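Local coordinates for methylated RNA-binding protein 1 (Saccharomyces cerevisiae S288c, PDB 4RCM), which binds RNAs carrying N6-methyladenosine through its YTH domain and lowers the stability of PHO4 mRNA, thereby regulating phosphate metabolism, at residues D86-T89 with S90-E93; E126-P129 with I130-R134; I139-S142 with I143-I147. All coordinates share one frame; numbering follows the deposited sequence.

Contact 1 of 3, residues D86-T89 with S90-E93. With nucleotides of chain C.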
loop_
_atom_site.group_PDB
_atom_site.type_symbol
_atom_site.label_atom_id
_atom_site.label_comp_id
_atom_site.label_asym_id
_atom_site.label_seq_id
_atom_site.Cartn_x
_atom_site.Cartn_y
_atom_site.Cartn_z
ATOM N N ASP A 86 18.197 -6.994 8.877
ATOM C CA ASP A 86 18.056 -8.351 9.459
ATOM C C ASP A 86 16.649 -8.986 9.464
ATOM O O ASP A 86 16.392 -9.907 10.243
ATOM C CB ASP A 86 18.665 -8.361 10.885
ATOM C CG ASP A 86 17.972 -7.353 11.862
ATOM O OD1 ASP A 86 17.040 -6.611 11.450
ATOM O OD2 ASP A 86 18.379 -7.294 13.050
ATOM N N LEU A 87 15.744 -8.511 8.598
ATOM C CA LEU A 87 14.421 -9.166 8.414
ATOM C C LEU A 87 14.508 -10.317 7.404
ATOM O O LEU A 87 15.382 -10.319 6.572
ATOM C CB LEU A 87 13.349 -8.149 7.959
ATOM C CG LEU A 87 12.923 -7.056 8.961
ATOM C CD1 LEU A 87 12.219 -5.905 8.271
ATOM C CD2 LEU A 87 12.033 -7.615 10.073
ATOM N N ASP A 88 13.572 -11.266 7.464
ATOM C CA ASP A 88 13.594 -12.498 6.610
ATOM C C ASP A 88 13.068 -12.253 5.175
ATOM O O ASP A 88 11.907 -12.571 4.842
ATOM C CB ASP A 88 12.830 -13.668 7.307
ATOM C CG ASP A 88 12.876 -15.002 6.504
ATOM O OD1 ASP A 88 13.740 -15.107 5.595
ATOM O OD2 ASP A 88 12.042 -15.932 6.789
ATOM N N THR A 89 13.938 -11.690 4.329
ATOM C CA THR A 89 13.611 -11.499 2.909
ATOM C C THR A 89 13.540 -12.814 2.078
ATOM O O THR A 89 13.294 -12.778 0.859
ATOM C CB THR A 89 14.562 -10.475 2.258
ATOM O OG1 THR A 89 15.914 -10.836 2.508
ATOM C CG2 THR A 89 14.329 -9.047 2.856
ATOM N N SER A 90 13.673 -13.977 2.738
ATOM C CA SER A 90 13.633 -15.272 2.051
ATOM C C SER A 90 12.209 -15.626 1.631
ATOM O O SER A 90 12.041 -16.455 0.767
ATOM C CB SER A 90 14.222 -16.417 2.916
ATOM O OG SER A 90 13.226 -16.997 3.776
ATOM N N ILE A 91 11.189 -14.983 2.224
ATOM C CA ILE A 91 9.779 -15.220 1.846
ATOM C C ILE A 91 9.466 -14.739 0.420
ATOM O O ILE A 91 8.379 -15.039 -0.141
ATOM C CB ILE A 91 8.804 -14.525 2.834
ATOM C CG1 ILE A 91 9.035 -13.002 2.857
ATOM C CG2 ILE A 91 8.965 -15.093 4.246
ATOM C CD1 ILE A 91 8.118 -12.247 3.826
ATOM N N TRP A 92 10.360 -13.947 -0.153
ATOM C CA TRP A 92 10.172 -13.481 -1.535
ATOM C C TRP A 92 10.797 -14.495 -2.518
ATOM O O TRP A 92 11.974 -14.828 -2.411
ATOM C CB TRP A 92 10.800 -12.084 -1.773
ATOM C CG TRP A 92 10.469 -10.989 -0.704
ATOM C CD1 TRP A 92 11.353 -10.165 -0.095
ATOM C CD2 TRP A 92 9.194 -10.661 -0.180
ATOM N NE1 TRP A 92 10.713 -9.347 0.815
ATOM C CE2 TRP A 92 9.379 -9.621 0.765
ATOM C CE3 TRP A 92 7.896 -11.136 -0.413
ATOM C CZ2 TRP A 92 8.345 -9.063 1.463
ATOM C CZ3 TRP A 92 6.872 -10.585 0.309
ATOM C CH2 TRP A 92 7.097 -9.565 1.229
ATOM N N GLU A 93 9.987 -14.962 -3.451
ATOM C CA GLU A 93 10.466 -15.598 -4.691
ATOM C C GLU A 93 11.350 -14.593 -5.441
ATOM O O GLU A 93 11.015 -13.396 -5.546
ATOM C CB GLU A 93 9.283 -16.002 -5.589
ATOM C CG GLU A 93 8.175 -16.845 -4.936
ATOM C CD GLU A 93 8.644 -18.220 -4.412
ATOM O OE1 GLU A 93 8.079 -18.716 -3.388
ATOM O OE2 GLU A 93 9.571 -18.818 -5.032
ATOM C C2 6MZ C 3 6.660 -8.556 -6.222
ATOM C C4 6MZ C 3 7.296 -6.354 -6.796
ATOM C C5 6MZ C 3 7.886 -6.165 -5.462
ATOM N N9 6MZ C 3 7.477 -5.189 -7.446
ATOM N N3 6MZ C 3 6.701 -7.562 -7.114
ATOM N N1 6MZ C 3 7.190 -8.455 -4.982
ATOM C C6 6MZ C 3 7.801 -7.334 -4.536
ATOM N N6 6MZ C 3 8.363 -7.253 -3.308
ATOM C C9 6MZ C 3 8.506 -8.397 -2.436
ATOM N N7 6MZ C 3 8.408 -4.906 -5.414
ATOM C C8 6MZ C 3 8.152 -4.336 -6.635
ATOM O "O5'" 6MZ C 3 10.376 -2.965 -11.643
ATOM C "C5'" 6MZ C 3 10.019 -3.861 -10.563
ATOM C "C4'" 6MZ C 3 8.528 -4.221 -10.613
ATOM O "O4'" 6MZ C 3 8.235 -5.288 -9.686
ATOM C "C1'" 6MZ C 3 7.052 -5.000 -8.895
ATOM C "C2'" 6MZ C 3 6.556 -3.642 -9.425
ATOM O "O2'" 6MZ C 3 5.505 -3.794 -10.418
ATOM C "C3'" 6MZ C 3 7.604 -3.035 -10.289
ATOM O "O3'" 6MZ C 3 6.873 -2.481 -11.417
#
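D88 OD1 is gripped twice by S90: the hydroxyl OG donates to it over 2.7 Å on the syn side, close to the carboxylate plane, while the backbone N of S90 reaches it at 3.1 Å from 50° above that plane. Two donors on one oxygen probably help to hold the carboxylate in this rotation. D88, the centre of an inverse gamma turn, sends its CG away from its own backbone N (chi1 -177°), which carries the acid forward over the start of the 3-10 turn. One turn on, W92 N makes a weak hydrogen bond of 3.3 Å to T89 O, and W92 CD1 rests 4.0 Å from T89 CB. The indole is sandwiched: I91 CG1 lies 3.8 Å above the centre of one face, and over the opposite face the N6-methyl carbon C9 of the modified adenosine of chain C stands 3.3 Å from the ring plane. This methyl-on-aromatic packing is a worked case of the cage by which YTH domains read N6-methyladenosine. A serine in place of W92 would probably leave the methyl group without this wall, and I91 without the ring it covers. The loop joins strands 72-79 and 102-112; I37 of strand 37-38 touches L87, I91 and W92, the W38 ring meets the indole edge-to-face, and R31 of helix 26-35 bonds I91 O and forms a salt bridge with E93.

Contact 2 of 3, residues E126-P129 with I130-R134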
loop_
_atom_site.group_PDB
_atom_site.type_symbol
_atom_site.label_atom_id
_atom_site.label_comp_id
_atom_site.label_asym_id
_atom_site.label_seq_id
_atom_site.Cartn_x
_atom_site.Cartn_y
_atom_site.Cartn_z
ATOM N N GLU A 126 1.283 12.541 -15.122
ATOM C CA GLU A 126 0.624 13.131 -16.280
ATOM C C GLU A 126 -0.902 13.043 -16.176
ATOM O O GLU A 126 -1.571 12.740 -17.162
ATOM C CB GLU A 126 1.142 12.439 -17.565
ATOM N N MET A 127 -1.445 13.293 -14.977
ATOM C CA MET A 127 -2.906 13.272 -14.726
ATOM C C MET A 127 -3.632 11.953 -15.102
ATOM O O MET A 127 -4.842 11.910 -15.313
ATOM C CB MET A 127 -3.585 14.477 -15.409
ATOM C CG MET A 127 -4.828 14.994 -14.688
ATOM S SD MET A 127 -4.439 15.717 -13.069
ATOM C CE MET A 127 -3.283 17.025 -13.515
ATOM N N LYS A 128 -2.897 10.850 -15.117
ATOM C CA LYS A 128 -3.531 9.532 -15.354
ATOM C C LYS A 128 -4.334 9.045 -14.127
ATOM O O LYS A 128 -4.064 9.454 -12.984
ATOM C CB LYS A 128 -2.447 8.506 -15.700
ATOM C CG LYS A 128 -1.741 8.742 -17.037
ATOM C CD LYS A 128 -0.269 8.370 -16.927
ATOM C CE LYS A 128 0.425 8.252 -18.283
ATOM N NZ LYS A 128 -0.013 7.050 -19.023
ATOM N N PRO A 129 -5.300 8.162 -14.344
ATOM C CA PRO A 129 -5.932 7.558 -13.193
ATOM C C PRO A 129 -4.934 6.805 -12.300
ATOM O O PRO A 129 -3.861 6.371 -12.783
ATOM C CB PRO A 129 -6.887 6.564 -13.796
ATOM C CG PRO A 129 -7.181 7.118 -15.156
ATOM C CD PRO A 129 -5.921 7.746 -15.608
ATOM N N ILE A 130 -5.313 6.630 -11.031
ATOM C CA ILE A 130 -4.478 5.920 -10.071
ATOM C C ILE A 130 -4.159 4.460 -10.485
ATOM O O ILE A 130 -3.098 3.931 -10.181
ATOM C CB ILE A 130 -5.070 5.972 -8.633
ATOM C CG1 ILE A 130 -4.001 5.564 -7.610
ATOM C CG2 ILE A 130 -6.310 5.115 -8.525
ATOM C CD1 ILE A 130 -4.453 5.748 -6.174
ATOM N N THR A 131 -5.069 3.846 -11.188
ATOM C CA THR A 131 -4.856 2.492 -11.717
ATOM C C THR A 131 -3.677 2.348 -12.717
ATOM O O THR A 131 -3.237 1.212 -13.000
ATOM C CB THR A 131 -6.127 2.030 -12.407
ATOM O OG1 THR A 131 -6.561 3.058 -13.305
ATOM C CG2 THR A 131 -7.227 1.771 -11.381
ATOM N N HIS A 132 -3.178 3.478 -13.237
ATOM C CA HIS A 132 -1.974 3.512 -14.095
ATOM C C HIS A 132 -0.651 3.753 -13.363
ATOM O O HIS A 132 0.423 3.844 -14.005
ATOM C CB HIS A 132 -2.130 4.610 -15.153
ATOM C CG HIS A 132 -3.223 4.352 -16.134
ATOM N ND1 HIS A 132 -3.037 4.495 -17.485
ATOM C CD2 HIS A 132 -4.498 3.941 -15.969
ATOM C CE1 HIS A 132 -4.163 4.201 -18.112
ATOM N NE2 HIS A 132 -5.061 3.850 -17.218
ATOM N N SER A 133 -0.701 3.865 -12.034
ATOM C CA SER A 133 0.486 4.167 -11.269
ATOM C C SER A 133 1.456 3.009 -11.334
ATOM O O SER A 133 1.064 1.844 -11.312
ATOM C CB SER A 133 0.138 4.457 -9.792
ATOM O OG SER A 133 -0.897 5.408 -9.707
ATOM N N ARG A 134 2.718 3.336 -11.414
ATOM C CA ARG A 134 3.749 2.364 -11.239
ATOM C C ARG A 134 4.157 2.286 -9.754
ATOM O O ARG A 134 3.603 2.985 -8.896
ATOM C CB ARG A 134 4.981 2.730 -12.092
ATOM C CG ARG A 134 4.783 2.727 -13.613
ATOM C CD ARG A 134 6.005 3.349 -14.292
ATOM N NE ARG A 134 6.171 4.770 -13.934
ATOM C CZ ARG A 134 5.735 5.803 -14.660
ATOM N NH1 ARG A 134 5.095 5.622 -15.817
ATOM N NH2 ARG A 134 5.939 7.035 -14.226
HETATM O O HOH W 1 -0.377 4.378 -18.583
#
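P129 and H132 lie side by side and point the same way across a tight 3-10 turn, which follows the short, weakly bonded strand around K128 and P129 in this YTH domain. P129 CD sits over one face of the imidazole, toward its rim, 4.3 Å from the ring centroid and 18° off the ring normal, a CH-pi contact. The turn itself brings the two together, an example of how a backbone bond can set up side-chain packing: H132 N donates to P129 O at 3.0 Å, and the histidine comes back over the residue three places before it. The imidazole is swung back beside its own backbone N, opposite the carbonyl carbon (chi1 -66°), which turns it toward the proline. T131 OG1 lies in the ring plane at its edge and also meets P129 CB.

K128 approaches H132 in another manner. The two CB atoms are 3.9 Å apart, and the lysine chain then bends at chi2 and chi4 to bring its amine near the imidazole. A water spans the remaining interval, accepting from K128 NZ and hydrogen-bonded to H132 ND1 at 2.9 Å. The nearby ammonium group would probably make protonation of the imidazole less favourable.

On the inner side, the I130 side chain packs on L117 of helix 114-117 and V20 of strand 17-23, while the backbone of K128 pairs with I122 in the two-stranded sheet. The turn closes at S133, whose two donors converge on one acceptor: I130 O takes N at 3.0 Å and OG at 2.7 Å, the hydroxyl tilted 21° from the carbonyl plane.

Contact 3 of 3, residues I139-S142 with I143-I147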
loop_
_atom_site.group_PDB
_atom_site.type_symbol
_atom_site.label_atom_id
_atom_site.label_comp_id
_atom_site.label_asym_id
_atom_site.label_seq_id
_atom_site.Cartn_x
_atom_site.Cartn_y
_atom_site.Cartn_z
ATOM N N ILE A 139 1.133 9.675 -4.040
ATOM C CA ILE A 139 -0.236 10.108 -4.188
ATOM C C ILE A 139 -0.504 11.311 -3.225
ATOM O O ILE A 139 -0.366 11.187 -2.003
ATOM C CB ILE A 139 -1.230 8.984 -3.860
ATOM C CG1 ILE A 139 -0.991 7.708 -4.716
ATOM C CG2 ILE A 139 -2.651 9.489 -3.991
ATOM C CD1 ILE A 139 -1.264 7.831 -6.206
ATOM N N PRO A 140 -0.884 12.470 -3.776
ATOM C CA PRO A 140 -1.099 13.661 -2.914
ATOM C C PRO A 140 -2.018 13.385 -1.713
ATOM O O PRO A 140 -2.990 12.681 -1.847
ATOM C CB PRO A 140 -1.812 14.661 -3.848
ATOM C CG PRO A 140 -1.560 14.183 -5.234
ATOM C CD PRO A 140 -1.467 12.664 -5.122
ATOM N N TYR A 141 -1.746 14.022 -0.577
ATOM C CA TYR A 141 -2.488 13.769 0.650
ATOM C C TYR A 141 -4.002 13.734 0.470
ATOM O O TYR A 141 -4.678 12.724 0.798
ATOM C CB TYR A 141 -2.094 14.846 1.662
ATOM C CG TYR A 141 -2.742 14.710 2.987
ATOM C CD1 TYR A 141 -2.282 13.796 3.944
ATOM C CD2 TYR A 141 -3.825 15.511 3.308
ATOM C CE1 TYR A 141 -2.910 13.697 5.197
ATOM C CE2 TYR A 141 -4.443 15.433 4.544
ATOM C CZ TYR A 141 -4.000 14.536 5.489
ATOM O OH TYR A 141 -4.710 14.489 6.656
ATOM N N SER A 142 -4.541 14.811 -0.097
ATOM C CA SER A 142 -6.007 14.905 -0.223
ATOM C C SER A 142 -6.649 13.766 -1.031
ATOM O O SER A 142 -7.726 13.272 -0.627
ATOM C CB SER A 142 -6.456 16.288 -0.726
ATOM O OG SER A 142 -5.909 16.601 -1.983
ATOM N N ILE A 143 -6.033 13.349 -2.136
ATOM C CA ILE A 143 -6.526 12.221 -2.933
ATOM C C ILE A 143 -6.389 10.944 -2.087
ATOM O O ILE A 143 -7.311 10.110 -2.019
ATOM C CB ILE A 143 -5.701 11.986 -4.242
ATOM C CG1 ILE A 143 -5.541 13.261 -5.104
ATOM C CG2 ILE A 143 -6.325 10.875 -5.078
ATOM C CD1 ILE A 143 -6.820 13.895 -5.461
ATOM N N GLY A 144 -5.234 10.759 -1.443
ATOM C CA GLY A 144 -5.071 9.582 -0.609
ATOM C C GLY A 144 -6.123 9.425 0.462
ATOM O O GLY A 144 -6.645 8.312 0.700
ATOM N N ILE A 145 -6.474 10.545 1.096
ATOM C CA ILE A 145 -7.465 10.521 2.149
ATOM C C ILE A 145 -8.801 10.099 1.562
ATOM O O ILE A 145 -9.565 9.273 2.144
ATOM C CB ILE A 145 -7.612 11.921 2.837
ATOM C CG1 ILE A 145 -6.395 12.222 3.715
ATOM C CG2 ILE A 145 -8.881 11.985 3.645
ATOM C CD1 ILE A 145 -6.257 11.317 4.932
ATOM N N SER A 146 -9.143 10.664 0.424
ATOM C CA SER A 146 -10.446 10.291 -0.188
ATOM C C SER A 146 -10.455 8.796 -0.566
ATOM O O SER A 146 -11.478 8.131 -0.428
ATOM C CB SER A 146 -10.765 11.179 -1.393
ATOM O OG SER A 146 -9.888 10.896 -2.461
ATOM N N ILE A 147 -9.323 8.243 -1.018
ATOM C CA ILE A 147 -9.268 6.809 -1.303
ATOM C C ILE A 147 -9.372 5.960 -0.002
ATOM O O ILE A 147 -10.080 4.956 0.031
ATOM C CB ILE A 147 -8.081 6.410 -2.201
ATOM C CG1 ILE A 147 -8.168 7.122 -3.559
ATOM C CG2 ILE A 147 -8.146 4.913 -2.522
ATOM C CD1 ILE A 147 -6.838 7.266 -4.270
#
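The first two turns of helix 141-151, with P140 at the N-cap position, show how a YTH-domain helix begins just after the short strand around I139, at the edge of the main sheet. I139 sends CG2 to the helix, where it lies 3.9 Å from I143 CB and close to G144 N; the two isoleucine side chains cross at about a right angle. P140 lies alongside I143 and points the same way, its CG 4.1 Å from I143 CG1. The helical bonding begins with G144 N to P140 O at 3.0 Å, almost straight at the hydrogen (176°), and continues with I145 N to Y141 O.

Y141 and I145, a full turn apart, make the aromatic part of the contact. With CG anti to the backbone N (chi1 -178°), the tyrosine ring stands out from the flank of the helix, where I145 CG1 lies over one face, 3.9 Å from the centroid and offset toward the rim: a CH-pi contact. Both side chains also touch F18 of strand 17-23, and the phenol OH bonds the carbonyl of I12. Further along, I147 N donates to I143 O at 2.9 Å.

Overall arrangement
Contacts 2 and 3 form one packed region, whereas contact 1 stands apart. The centres of contacts 2 and 3 are 13 Å apart, and I130 joins them: its CD1 lies 3.4 Å from I147 CD1 and 3.8 Å from I139 CD1. Contact 1, whose centre is 30 Å from each of theirs, lies across the chain's centre from contact 3. It supplies a wall of the N6-methyladenosine pocket. Contact 2 comes within about 6 Å of the RNA at the nearest atoms, with the S133 side chain about 6 Å from that of K22, an m6A-binding residue; contact 3 stays about 14 Å from the nucleic acid and is structural packing.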